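Local coordinates for protein prolyl-tRNA synthetase (Naegleria fowleri, PDB 6UYH) that probably charges tRNA(Pro) with proline in an ATP-dependent reaction, and here holds the inhibitor halofuginone and the ATP analogue AMPPNP, at residues A[413-426]-A[430-442]. Numbering follows the deposited sequence.
Sequences MNERIVVTRTWPEF and LNSGNMCLIPWHE. With EDO (1,2-ethanediol), chain B.
Thr420 and Phe426 close over Cys436 and Ile438 in the tightly packed part of this contact, where strand 417-419 runs parallel to strand 435-440. Ile438 CG2 lies 3.6 Å from Phe426 CD1 and 3.3 Å from Thr420 OG1, while the Cys436 sulfur sits obliquely to the Phe426 ring, 4.7 Å from its centroid. With CG anti to the backbone N (chi1 175°), Phe426 lays CD1 against Cys436 CB as well. Four backbone hydrogen bonds join the strands, from Met435 N to Arg416 O through to Thr420 N and Leu437 O. On the other face, Ile417 CG1 meets the Met435 methyl CE at 3.6 Å, and Leu437 CD1 touches both Ile417 and Val419.

Arg416, bent at chi2 and chi3, makes a firm polar link, bonding side-on to Gly433 O through NE (3.0 Å) and NH2 (2.9 Å). Gly433, at positive phi, closes helix 423-431 in a Schellman motif; Arg416 NH2 also reaches Ala228 O. The solvent side is looser: a water bridges Glu415 O and Asn434 OD1, Asn434 ND2 bonds to Ala429 O, and Arg421 NH1 and NH2 hydrogen-bond to the two oxygens of an ethanediol, probably from the crystallisation liquor.

Strand, helix and strand form a right-handed beta-alpha-beta unit in the C-terminal region. Strand 505-512 pairs antiparallel with 435-440, helix 444-457 packs on Phe426 and Ile438, and Phe226 touches Met413 and Met435.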
loop_
_atom_site.group_PDB
_atom_site.type_symbol
_atom_site.label_atom_id
_atom_site.label_comp_id
_atom_site.label_asym_id
_atom_site.label_seq_id
_atom_site.Cartn_x
_atom_site.Cartn_y
_atom_site.Cartn_z
ATOM N N MET A 413 18.864 25.834 9.583
ATOM C CA MET A 413 17.587 26.116 10.234
ATOM C C MET A 413 17.778 26.960 11.492
ATOM O O MET A 413 17.078 27.961 11.694
ATOM C CB MET A 413 16.863 24.813 10.567
ATOM C CG MET A 413 15.505 25.055 11.246
ATOM S SD MET A 413 14.548 23.556 11.474
ATOM C CE MET A 413 15.479 22.806 12.798
ATOM N N ASN A 414 18.734 26.573 12.345
ATOM C CA ASN A 414 18.915 27.261 13.621
ATOM C C ASN A 414 19.383 28.696 13.417
ATOM O O ASN A 414 18.991 29.593 14.174
ATOM C CB ASN A 414 19.905 26.494 14.502
ATOM C CG ASN A 414 19.290 25.263 15.128
ATOM O OD1 ASN A 414 18.089 25.231 15.396
ATOM N ND2 ASN A 414 20.108 24.241 15.369
ATOM N N GLU A 415 20.227 28.929 12.407
ATOM C CA GLU A 415 20.649 30.287 12.068
ATOM C C GLU A 415 19.484 31.156 11.619
ATOM O O GLU A 415 19.597 32.389 11.648
ATOM C CB GLU A 415 21.700 30.260 10.952
ATOM C CG GLU A 415 23.080 29.774 11.363
ATOM C CD GLU A 415 23.997 29.521 10.167
ATOM O OE1 GLU A 415 23.493 29.401 9.026
ATOM O OE2 GLU A 415 25.224 29.437 10.373
ATOM N N ARG A 416 18.378 30.544 11.189
ATOM C CA ARG A 416 17.239 31.266 10.638
ATOM C C ARG A 416 16.069 31.316 11.607
ATOM O O ARG A 416 14.937 31.586 11.195
ATOM C CB ARG A 416 16.808 30.642 9.312
ATOM C CG ARG A 416 17.913 30.607 8.277
ATOM C CD ARG A 416 18.058 31.924 7.566
ATOM N NE ARG A 416 16.985 32.120 6.603
ATOM C CZ ARG A 416 16.980 31.592 5.380
ATOM N NH1 ARG A 416 17.998 30.839 4.981
ATOM N NH2 ARG A 416 15.957 31.816 4.560
ATOM N N ILE A 417 16.319 31.033 12.882
ATOM C CA ILE A 417 15.348 31.231 13.953
ATOM C C ILE A 417 15.835 32.411 14.783
ATOM O O ILE A 417 16.911 32.347 15.390
ATOM C CB ILE A 417 15.181 29.975 14.817
ATOM C CG1 ILE A 417 14.575 28.836 13.998
ATOM C CG2 ILE A 417 14.286 30.274 16.014
ATOM C CD1 ILE A 417 14.693 27.478 14.681
ATOM N N VAL A 418 15.056 33.489 14.793
ATOM C CA VAL A 418 15.436 34.744 15.422
ATOM C C VAL A 418 14.448 35.035 16.542
ATOM O O VAL A 418 13.233 34.992 16.322
ATOM C CB VAL A 418 15.437 35.897 14.405
ATOM C CG1 VAL A 418 15.804 37.201 15.083
ATOM C CG2 VAL A 418 16.389 35.582 13.249
ATOM N N VAL A 419 14.969 35.362 17.722
ATOM C CA VAL A 419 14.134 35.866 18.810
ATOM C C VAL A 419 13.728 37.301 18.488
ATOM O O VAL A 419 14.582 38.187 18.357
ATOM C CB VAL A 419 14.884 35.804 20.146
ATOM C CG1 VAL A 419 14.028 36.399 21.267
ATOM C CG2 VAL A 419 15.283 34.382 20.472
ATOM N N THR A 420 12.426 37.543 18.375
ATOM C CA THR A 420 11.916 38.862 18.002
ATOM C C THR A 420 10.977 39.338 19.109
ATOM O O THR A 420 9.807 38.943 19.162
ATOM C CB THR A 420 11.232 38.824 16.628
ATOM O OG1 THR A 420 10.143 37.893 16.629
ATOM C CG2 THR A 420 12.227 38.398 15.556
ATOM N N ARG A 421 11.494 40.195 19.994
ATOM C CA ARG A 421 10.723 40.639 21.146
ATOM C C ARG A 421 9.713 41.732 20.816
ATOM O O ARG A 421 8.781 41.941 21.603
ATOM C CB ARG A 421 11.672 41.133 22.244
ATOM C CG ARG A 421 12.534 40.024 22.850
ATOM C CD ARG A 421 13.665 40.649 23.651
ATOM N NE ARG A 421 14.576 39.679 24.249
ATOM C CZ ARG A 421 15.598 39.117 23.611
ATOM N NH1 ARG A 421 15.829 39.398 22.335
ATOM N NH2 ARG A 421 16.387 38.265 24.250
ATOM N N THR A 422 9.879 42.436 19.696
ATOM C CA THR A 422 9.032 43.565 19.328
ATOM C C THR A 422 8.620 43.446 17.868
ATOM O O THR A 422 9.233 42.717 17.082
ATOM C CB THR A 422 9.740 44.916 19.541
ATOM O OG1 THR A 422 10.865 45.011 18.659
ATOM C CG2 THR A 422 10.192 45.071 20.981
ATOM N N TRP A 423 7.568 44.182 17.506
ATOM C CA TRP A 423 7.056 44.102 16.140
ATOM C C TRP A 423 8.072 44.519 15.086
ATOM O O TRP A 423 8.196 43.809 14.071
ATOM C CB TRP A 423 5.773 44.926 15.998
ATOM C CG TRP A 423 5.199 44.709 14.656
ATOM C CD1 TRP A 423 5.354 45.498 13.547
ATOM C CD2 TRP A 423 4.431 43.574 14.243
ATOM N NE1 TRP A 423 4.704 44.928 12.472
ATOM C CE2 TRP A 423 4.127 43.749 12.877
ATOM C CE3 TRP A 423 3.956 42.436 14.900
ATOM C CZ2 TRP A 423 3.367 42.826 12.160
ATOM C CZ3 TRP A 423 3.200 41.520 14.187
ATOM C CH2 TRP A 423 2.909 41.724 12.830
ATOM N N PRO A 424 8.797 45.641 15.224
ATOM C CA PRO A 424 9.777 45.987 14.178
ATOM C C PRO A 424 10.820 44.907 13.964
ATOM O O PRO A 424 11.229 44.665 12.823
ATOM C CB PRO A 424 10.402 47.293 14.697
ATOM C CG PRO A 424 9.365 47.872 15.602
ATOM C CD PRO A 424 8.708 46.694 16.258
ATOM N N GLU A 425 11.257 44.248 15.036
ATOM C CA GLU A 425 12.172 43.120 14.890
ATOM C C GLU A 425 11.506 41.956 14.178
ATOM O O GLU A 425 12.123 41.310 13.324
ATOM C CB GLU A 425 12.670 42.665 16.257
ATOM C CG GLU A 425 13.617 43.654 16.923
ATOM C CD GLU A 425 13.892 43.263 18.355
ATOM O OE1 GLU A 425 13.030 43.545 19.213
ATOM O OE2 GLU A 425 14.957 42.664 18.619
ATOM N N PHE A 426 10.252 41.670 14.533
ATOM C CA PHE A 426 9.512 40.565 13.928
ATOM C C PHE A 426 9.376 40.746 12.420
ATOM O O PHE A 426 9.717 39.849 11.639
ATOM C CB PHE A 426 8.137 40.471 14.597
ATOM C CG PHE A 426 7.209 39.436 13.991
ATOM C CD1 PHE A 426 7.396 38.088 14.233
ATOM C CD2 PHE A 426 6.115 39.830 13.240
ATOM C CE1 PHE A 426 6.531 37.148 13.701
ATOM C CE2 PHE A 426 5.250 38.899 12.708
ATOM C CZ PHE A 426 5.457 37.555 12.945
ATOM N N LEU A 430 11.043 38.433 9.491
ATOM C CA LEU A 430 10.137 37.749 8.572
ATOM C C LEU A 430 10.479 38.070 7.121
ATOM O O LEU A 430 10.568 37.174 6.270
ATOM C CB LEU A 430 8.700 38.155 8.891
ATOM C CG LEU A 430 7.574 37.277 8.381
ATOM C CD1 LEU A 430 7.598 35.929 9.121
ATOM C CD2 LEU A 430 6.261 38.009 8.561
ATOM N N ASN A 431 10.679 39.355 6.818
ATOM C CA ASN A 431 10.974 39.759 5.448
ATOM C C ASN A 431 12.347 39.293 4.971
ATOM O O ASN A 431 12.577 39.250 3.757
ATOM C CB ASN A 431 10.849 41.275 5.310
ATOM C CG ASN A 431 9.415 41.721 5.093
ATOM O OD1 ASN A 431 8.559 40.933 4.683
ATOM N ND2 ASN A 431 9.146 42.992 5.354
ATOM N N SER A 432 13.263 38.951 5.874
ATOM C CA SER A 432 14.546 38.389 5.474
ATOM C C SER A 432 14.544 36.863 5.488
ATOM O O SER A 432 15.614 36.250 5.413
ATOM C CB SER A 432 15.671 38.930 6.359
ATOM O OG SER A 432 15.374 38.785 7.732
ATOM N N GLY A 433 13.371 36.243 5.572
ATOM C CA GLY A 433 13.270 34.801 5.418
ATOM C C GLY A 433 13.569 33.987 6.654
ATOM O O GLY A 433 14.049 32.857 6.542
ATOM N N ASN A 434 13.293 34.522 7.833
ATOM C CA ASN A 434 13.541 33.825 9.082
ATOM C C ASN A 434 12.236 33.366 9.711
ATOM O O ASN A 434 11.156 33.886 9.414
ATOM C CB ASN A 434 14.286 34.725 10.073
ATOM C CG ASN A 434 15.646 35.137 9.574
ATOM O OD1 ASN A 434 16.583 34.346 9.597
ATOM N ND2 ASN A 434 15.771 36.392 9.125
ATOM N N MET A 435 12.351 32.358 10.572
ATOM C CA MET A 435 11.314 32.061 11.539
ATOM C C MET A 435 11.585 32.875 12.795
ATOM O O MET A 435 12.737 33.176 13.117
ATOM C CB MET A 435 11.282 30.572 11.870
ATOM C CG MET A 435 11.111 29.707 10.646
ATOM S SD MET A 435 10.804 27.994 11.111
ATOM C CE MET A 435 12.471 27.435 11.432
ATOM N N CYS A 436 10.511 33.229 13.500
ATOM C CA CYS A 436 10.574 34.185 14.593
ATOM C C CYS A 436 10.004 33.572 15.863
ATOM O O CYS A 436 8.904 33.017 15.845
ATOM C CB CYS A 436 9.792 35.453 14.256
ATOM S SG CYS A 436 10.327 36.236 12.726
ATOM N N LEU A 437 10.740 33.714 16.964
ATOM C CA LEU A 437 10.242 33.345 18.281
ATOM C C LEU A 437 9.685 34.603 18.927
ATOM O O LEU A 437 10.417 35.587 19.103
ATOM C CB LEU A 437 11.344 32.740 19.150
ATOM C CG LEU A 437 11.730 31.275 18.978
ATOM C CD1 LEU A 437 13.051 31.022 19.706
ATOM C CD2 LEU A 437 10.633 30.359 19.506
ATOM N N ILE A 438 8.393 34.589 19.243
ATOM C CA ILE A 438 7.759 35.794 19.775
ATOM C C ILE A 438 7.190 35.515 21.162
ATOM O O ILE A 438 6.798 34.376 21.462
ATOM C CB ILE A 438 6.660 36.324 18.834
ATOM C CG1 ILE A 438 5.482 35.348 18.743
ATOM C CG2 ILE A 438 7.230 36.609 17.460
ATOM C CD1 ILE A 438 4.219 35.981 18.171
ATOM N N PRO A 439 7.130 36.518 22.036
ATOM C CA PRO A 439 6.360 36.365 23.273
ATOM C C PRO A 439 4.914 36.081 22.916
ATOM O O PRO A 439 4.361 36.676 21.990
ATOM C CB PRO A 439 6.509 37.724 23.976
ATOM C CG PRO A 439 7.353 38.562 23.113
ATOM C CD PRO A 439 7.563 37.905 21.799
ATOM N N TRP A 440 4.302 35.151 23.640
ATOM C CA TRP A 440 3.011 34.637 23.216
ATOM C C TRP A 440 2.094 34.465 24.415
ATOM O O TRP A 440 2.522 33.962 25.452
ATOM C CB TRP A 440 3.200 33.300 22.490
ATOM C CG TRP A 440 1.937 32.672 22.012
ATOM C CD1 TRP A 440 1.435 31.463 22.387
ATOM C CD2 TRP A 440 1.000 33.221 21.075
ATOM N NE1 TRP A 440 0.247 31.222 21.739
ATOM C CE2 TRP A 440 -0.037 32.279 20.922
ATOM C CE3 TRP A 440 0.946 34.406 20.341
ATOM C CZ2 TRP A 440 -1.128 32.495 20.073
ATOM C CZ3 TRP A 440 -0.143 34.623 19.503
ATOM C CH2 TRP A 440 -1.159 33.673 19.376
ATOM N N HIS A 441 0.848 34.917 24.279
ATOM C CA HIS A 441 -0.240 34.474 25.142
ATOM C C HIS A 441 -1.337 33.962 24.228
ATOM O O HIS A 441 -1.797 34.693 23.346
ATOM C CB HIS A 441 -0.762 35.593 26.048
ATOM C CG HIS A 441 -1.740 35.113 27.073
ATOM N ND1 HIS A 441 -1.534 35.264 28.428
ATOM C CD2 HIS A 441 -2.925 34.466 26.943
ATOM C CE1 HIS A 441 -2.551 34.738 29.088
ATOM N NE2 HIS A 441 -3.407 34.243 28.210
ATOM N N GLU A 442 -1.757 32.717 24.441
ATOM C CA GLU A 442 -2.661 32.051 23.508
ATOM C C GLU A 442 -3.943 32.847 23.303
ATOM O O GLU A 442 -4.597 33.271 24.265
ATOM C CB GLU A 442 -2.994 30.647 24.017
ATOM C CG GLU A 442 -4.069 29.936 23.194
ATOM C CD GLU A 442 -3.667 29.749 21.730
ATOM O OE1 GLU A 442 -2.517 29.336 21.471
ATOM O OE2 GLU A 442 -4.504 30.025 20.846
HETATM C C1 EDO B . 19.240 37.575 21.139
HETATM O O1 EDO B . 18.250 38.568 20.863
HETATM C C2 EDO B . 18.577 36.376 21.798
HETATM O O2 EDO B . 18.327 36.677 23.174
HETATM O O HOH W 1 19.061 34.666 10.478
#